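Local coordinates for protein putative glycoside hydrolase (Bacteroides thetaiotaomicron VPI-5482, PDB 3HBZ) that binds calcium and sodium ions and may play a role in carbohydrate metabolism, possibly as a glycoside hydrolase, at residues Ala10-Cys15 against Phe50-Gly55; Gly55-Pro60 against Thr75-Asp80. All coordinates share one frame; numbering follows the deposited sequence.

Both contacts lie in the small N-terminal beta region, on the same side of the chain's centre, with their centres about 9 Å apart. They follow in series: contact 1 pairs strand 12-16 with strand 49-52 in a two-stranded antiparallel sheet, and the chain then turns through G55, which the two contacts share, into strand 57-59, an outer strand of a five-stranded mixed sheet, which contact 2 pairs with its neighbour, strand 72-77. The two sheets pack against each other through apolar side chains: F50 CD2 lies 3.7 Å from I58 CD1, and I12 CG1 lies 3.8 Å from V76 CG2. One apolar layer therefore serves both contacts, close to bound sodium and calcium ions.

Contact 1 of 2, residues Ala10-Cys15 against Phe50-Gly55; sequences ADILSC and FTLTPG. With NA (sodium ion), chain E.
The backbones of D11, L13 and S14 meet T51 and T53 in antiparallel pairing. L13 N donates to T51 O (2.8 Å), T53 N to D11 O, and T51 N closes the far end on S14 O at 3.2 Å. Where the strand runs out, a side chain takes over: T53 OG1 accepts the N-H of D11 at 2.8 Å in an almost straight bond (173°). On the face of S14 and T51 the two hydroxyls bond to each other, S14 OG to T51 OG1 at 2.6 Å, each oxygen lying between its own backbone N and carbonyl carbon (chi1 73° and 60°).

On the other face the contacts are apolar. I12 CG2 touches F50 CD1 at 3.7 Å, and I12 CD1 sits over one face of the ring toward its rim. C15 SG approaches the same ring obliquely, 3.7 Å from F50 CE1, while I12 CG1 meets L52 CD2.

D11 turns its carboxylate to the sodium ion, which both oxygens bind, OD1 at 2.5 Å, with two waters and N7 completing the site; K85 NZ also hydrogen-bonds to OD1. Between the pairs I12-L52 and S14-T51 the register slips by one residue, leaving L13 and S14 both facing T51: a classic beta bulge in a two-stranded antiparallel sheet, beside a sodium site.

Contact 2 of 2, residues Gly55-Pro60 against Thr75-Asp80; sequences GATIDP and TVTAAD
I58 holds CG1 anti to its backbone N (chi1 -171°), and V76 turns CG1 the same way (179°), which leaves V76 CG2 beside its own N and against the isoleucine: I58 CG1 and V76 CG2 meet at 3.9 Å, the two side chains crossing at a slant. They form the non-hydrogen-bonded pair of an antiparallel strand pair at the edge of the five-stranded mixed sheet, where strand 57-59 runs against strand 72-77. The other valine branch, CG1, reaches the methyl of A56, also at 3.9 Å. V76 is buried, with A10, I12 and Y87 also packing on it, and an alanine here would probably leave a gap beside I58 CG1, A56 CB and the side chain of I12.

Two hydrogen-bonded pairs flank this one. T57 and T77 exchange both backbone bonds, T57 N to T77 O at 2.9 Å and T77 N to T57 O at 2.8 Å. D59 and T75 do the same, though the D59 N-H points less directly at T75 O than the T75 N-H does at D59 O.

On the face opposite V76 the side chains of T57 and T77 lie side by side, pointing the same way. Past the strand ends, A79 CB approaches the carbonyl of G55. A water links the T57 hydroxyl to the T77 carbonyl, 2.7 Å from T57 OG1 and donating to T77 O at 3.1 Å, so that T77 O accepts from both this water and T57 N.

Contact 1 of 2, residues Ala10-Cys15 against Phe50-Gly55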
loop_
_atom_site.group_PDB
_atom_site.type_symbol
_atom_site.label_atom_id
_atom_site.label_comp_id
_atom_site.label_asym_id
_atom_site.label_seq_id
_atom_site.Cartn_x
_atom_site.Cartn_y
_atom_site.Cartn_z
ATOM N N ALA A 10 -6.453 -13.666 -19.070
ATOM C CA ALA A 10 -7.370 -14.074 -18.091
ATOM C C ALA A 10 -6.796 -14.030 -16.647
ATOM O O ALA A 10 -5.612 -14.282 -16.360
ATOM C CB ALA A 10 -7.906 -15.410 -18.436
ATOM N N ASP A 11 -7.675 -13.632 -15.752
ATOM C CA ASP A 11 -7.306 -13.252 -14.422
ATOM C C ASP A 11 -7.804 -14.242 -13.394
ATOM O O ASP A 11 -8.822 -14.911 -13.578
ATOM C CB ASP A 11 -7.902 -11.891 -14.112
ATOM C CG ASP A 11 -7.425 -10.819 -15.081
ATOM O OD1 ASP A 11 -6.238 -10.786 -15.459
ATOM O OD2 ASP A 11 -8.243 -10.030 -15.503
ATOM N N ILE A 12 -7.098 -14.267 -12.276
ATOM C CA ILE A 12 -7.657 -14.725 -11.022
ATOM C C ILE A 12 -8.452 -13.572 -10.472
ATOM O O ILE A 12 -7.895 -12.518 -10.250
ATOM C CB ILE A 12 -6.560 -15.087 -10.023
ATOM C CG1 ILE A 12 -5.788 -16.335 -10.523
ATOM C CG2 ILE A 12 -7.164 -15.373 -8.660
ATOM C CD1 ILE A 12 -4.572 -16.728 -9.632
ATOM N N LEU A 13 -9.735 -13.792 -10.224
ATOM C CA LEU A 13 -10.634 -12.728 -9.756
ATOM C C LEU A 13 -10.864 -12.777 -8.274
ATOM O O LEU A 13 -11.288 -11.805 -7.708
ATOM C CB LEU A 13 -11.973 -12.792 -10.493
ATOM C CG LEU A 13 -11.892 -12.596 -12.003
ATOM C CD1 LEU A 13 -13.275 -12.903 -12.598
ATOM C CD2 LEU A 13 -11.414 -11.142 -12.311
ATOM N N SER A 14 -10.611 -13.914 -7.632
ATOM C CA SER A 14 -10.714 -14.012 -6.163
ATOM C C SER A 14 -9.934 -15.187 -5.663
ATOM O O SER A 14 -9.609 -16.086 -6.431
ATOM C CB SER A 14 -12.191 -14.141 -5.683
ATOM O OG SER A 14 -12.752 -15.438 -5.969
ATOM N N CYS A 15 -9.682 -15.183 -4.361
ATOM C CA CYS A 15 -8.918 -16.251 -3.694
ATOM C C CYS A 15 -9.490 -16.469 -2.340
ATOM O O CYS A 15 -9.756 -15.498 -1.644
ATOM C CB CYS A 15 -7.474 -15.809 -3.509
ATOM S SG CYS A 15 -6.407 -17.030 -2.807
ATOM N N PHE A 50 -9.827 -20.485 -6.320
ATOM C CA PHE A 50 -9.890 -19.245 -7.072
ATOM C C PHE A 50 -11.210 -19.164 -7.850
ATOM O O PHE A 50 -11.848 -20.192 -8.160
ATOM C CB PHE A 50 -8.712 -19.129 -8.055
ATOM C CG PHE A 50 -7.376 -19.407 -7.434
ATOM C CD1 PHE A 50 -6.748 -18.446 -6.647
ATOM C CD2 PHE A 50 -6.787 -20.665 -7.538
ATOM C CE1 PHE A 50 -5.521 -18.711 -6.023
ATOM C CE2 PHE A 50 -5.547 -20.925 -6.942
ATOM C CZ PHE A 50 -4.909 -19.941 -6.193
ATOM N N THR A 51 -11.614 -17.941 -8.162
ATOM C CA THR A 51 -12.506 -17.728 -9.266
ATOM C C THR A 51 -11.665 -17.141 -10.393
ATOM O O THR A 51 -10.632 -16.492 -10.137
ATOM C CB THR A 51 -13.701 -16.839 -8.913
ATOM O OG1 THR A 51 -13.220 -15.556 -8.487
ATOM C CG2 THR A 51 -14.590 -17.501 -7.811
ATOM N N LEU A 52 -12.099 -17.398 -11.633
ATOM C CA LEU A 52 -11.369 -17.016 -12.830
ATOM C C LEU A 52 -12.263 -16.331 -13.815
ATOM O O LEU A 52 -13.499 -16.432 -13.769
ATOM C CB LEU A 52 -10.780 -18.248 -13.543
ATOM C CG LEU A 52 -9.841 -19.203 -12.797
ATOM C CD1 LEU A 52 -9.591 -20.475 -13.686
ATOM C CD2 LEU A 52 -8.531 -18.489 -12.340
ATOM N N THR A 53 -11.622 -15.642 -14.736
ATOM C CA THR A 53 -12.272 -15.178 -15.972
ATOM C C THR A 53 -13.010 -16.333 -16.641
ATOM O O THR A 53 -12.424 -17.415 -16.851
ATOM C CB THR A 53 -11.188 -14.698 -16.962
ATOM O OG1 THR A 53 -10.396 -13.690 -16.316
ATOM C CG2 THR A 53 -11.828 -14.181 -18.329
ATOM N N PRO A 54 -14.276 -16.104 -17.046
ATOM C CA PRO A 54 -15.014 -17.186 -17.678
ATOM C C PRO A 54 -14.251 -17.858 -18.837
ATOM O O PRO A 54 -13.662 -17.188 -19.683
ATOM C CB PRO A 54 -16.315 -16.523 -18.128
ATOM C CG PRO A 54 -16.558 -15.459 -17.087
ATOM C CD PRO A 54 -15.112 -14.912 -16.844
ATOM N N GLY A 55 -14.234 -19.186 -18.813
ATOM C CA GLY A 55 -13.566 -19.979 -19.819
ATOM C C GLY A 55 -12.087 -20.214 -19.600
ATOM O O GLY A 55 -11.496 -20.983 -20.346
HETATM NA NA NA E . -6.514 -9.242 -17.444
HETATM O O HOH W 1 -3.914 -8.776 -16.993
HETATM O O HOH W 2 -6.864 -7.890 -15.873
#

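Contact 2 of 2, residues Gly55-Pro60 against Thr75-Asp80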
loop_
_atom_site.group_PDB
_atom_site.type_symbol
_atom_site.label_atom_id
_atom_site.label_comp_id
_atom_site.label_asym_id
_atom_site.label_seq_id
_atom_site.Cartn_x
_atom_site.Cartn_y
_atom_site.Cartn_z
ATOM N N GLY A 55 -14.234 -19.186 -18.813
ATOM C CA GLY A 55 -13.566 -19.979 -19.819
ATOM C C GLY A 55 -12.087 -20.214 -19.600
ATOM O O GLY A 55 -11.496 -20.983 -20.346
ATOM N N ALA A 56 -11.468 -19.533 -18.639
ATOM C CA ALA A 56 -10.042 -19.749 -18.348
ATOM C C ALA A 56 -9.818 -21.043 -17.577
ATOM O O ALA A 56 -10.727 -21.586 -16.954
ATOM C CB ALA A 56 -9.470 -18.579 -17.532
ATOM N N THR A 57 -8.577 -21.525 -17.599
ATOM C CA THR A 57 -8.163 -22.591 -16.731
ATOM C C THR A 57 -6.912 -22.198 -15.977
ATOM O O THR A 57 -6.153 -21.306 -16.406
ATOM C CB THR A 57 -7.851 -23.891 -17.519
ATOM O OG1 THR A 57 -6.829 -23.617 -18.483
ATOM C CG2 THR A 57 -9.119 -24.471 -18.187
ATOM N N ILE A 58 -6.667 -22.891 -14.867
ATOM C CA ILE A 58 -5.508 -22.592 -14.044
ATOM C C ILE A 58 -4.722 -23.885 -13.774
ATOM O O ILE A 58 -5.294 -24.951 -13.576
ATOM C CB ILE A 58 -5.906 -21.875 -12.748
ATOM C CG1 ILE A 58 -4.667 -21.373 -11.984
ATOM C CG2 ILE A 58 -6.728 -22.803 -11.858
ATOM C CD1 ILE A 58 -4.974 -20.436 -10.796
ATOM N N ASP A 59 -3.411 -23.769 -13.766
ATOM C CA ASP A 59 -2.496 -24.908 -13.622
ATOM C C ASP A 59 -1.491 -24.492 -12.570
ATOM O O ASP A 59 -0.818 -23.492 -12.738
ATOM C CB ASP A 59 -1.781 -25.182 -14.934
ATOM C CG ASP A 59 -0.796 -26.349 -14.854
ATOM O OD1 ASP A 59 -1.072 -27.322 -14.156
ATOM O OD2 ASP A 59 0.258 -26.290 -15.511
ATOM N N PRO A 60 -1.405 -25.245 -11.459
ATOM C CA PRO A 60 -2.224 -26.394 -11.161
ATOM C C PRO A 60 -3.651 -25.969 -10.832
ATOM O O PRO A 60 -3.901 -24.782 -10.676
ATOM C CB PRO A 60 -1.527 -27.026 -9.941
ATOM C CG PRO A 60 -0.870 -25.920 -9.299
ATOM C CD PRO A 60 -0.453 -24.957 -10.380
ATOM N N THR A 75 -0.311 -20.730 -13.362
ATOM C CA THR A 75 -0.546 -20.145 -14.682
ATOM C C THR A 75 -2.022 -20.262 -15.079
ATOM O O THR A 75 -2.584 -21.340 -15.068
ATOM C CB THR A 75 0.370 -20.861 -15.729
ATOM O OG1 THR A 75 1.710 -20.588 -15.378
ATOM C CG2 THR A 75 0.145 -20.381 -17.146
ATOM N N VAL A 76 -2.599 -19.134 -15.459
ATOM C CA VAL A 76 -3.950 -19.042 -15.964
ATOM C C VAL A 76 -3.838 -18.910 -17.484
ATOM O O VAL A 76 -3.077 -18.089 -18.005
ATOM C CB VAL A 76 -4.663 -17.841 -15.384
ATOM C CG1 VAL A 76 -6.068 -17.724 -15.921
ATOM C CG2 VAL A 76 -4.672 -17.905 -13.827
ATOM N N THR A 77 -4.569 -19.775 -18.182
ATOM C CA THR A 77 -4.667 -19.749 -19.620
ATOM C C THR A 77 -6.076 -19.364 -19.987
ATOM O O THR A 77 -7.029 -19.956 -19.454
ATOM C CB THR A 77 -4.369 -21.135 -20.202
ATOM O OG1 THR A 77 -3.074 -21.550 -19.751
ATOM C CG2 THR A 77 -4.435 -21.100 -21.754
ATOM N N ALA A 78 -6.193 -18.378 -20.882
ATOM C CA ALA A 78 -7.494 -17.987 -21.411
ATOM C C ALA A 78 -8.105 -19.101 -22.209
ATOM O O ALA A 78 -7.423 -20.071 -22.603
ATOM C CB ALA A 78 -7.420 -16.690 -22.264
ATOM N N ALA A 79 -9.410 -18.938 -22.421
ATOM C CA ALA A 79 -10.246 -19.858 -23.173
ATOM C C ALA A 79 -9.641 -20.139 -24.493
ATOM O O ALA A 79 -9.691 -21.267 -24.934
ATOM C CB ALA A 79 -11.656 -19.269 -23.382
ATOM N N ASP A 80 -9.068 -19.123 -25.139
ATOM C CA ASP A 80 -8.487 -19.312 -26.474
ATOM C C ASP A 80 -7.210 -20.157 -26.507
ATOM O O ASP A 80 -6.760 -20.486 -27.580
ATOM C CB ASP A 80 -8.253 -17.984 -27.181
ATOM C CG ASP A 80 -7.376 -17.002 -26.389
ATOM O OD1 ASP A 80 -6.378 -17.381 -25.716
ATOM O OD2 ASP A 80 -7.686 -15.803 -26.485
HETATM O O HOH W 3 -7.641 -22.618 -20.875
#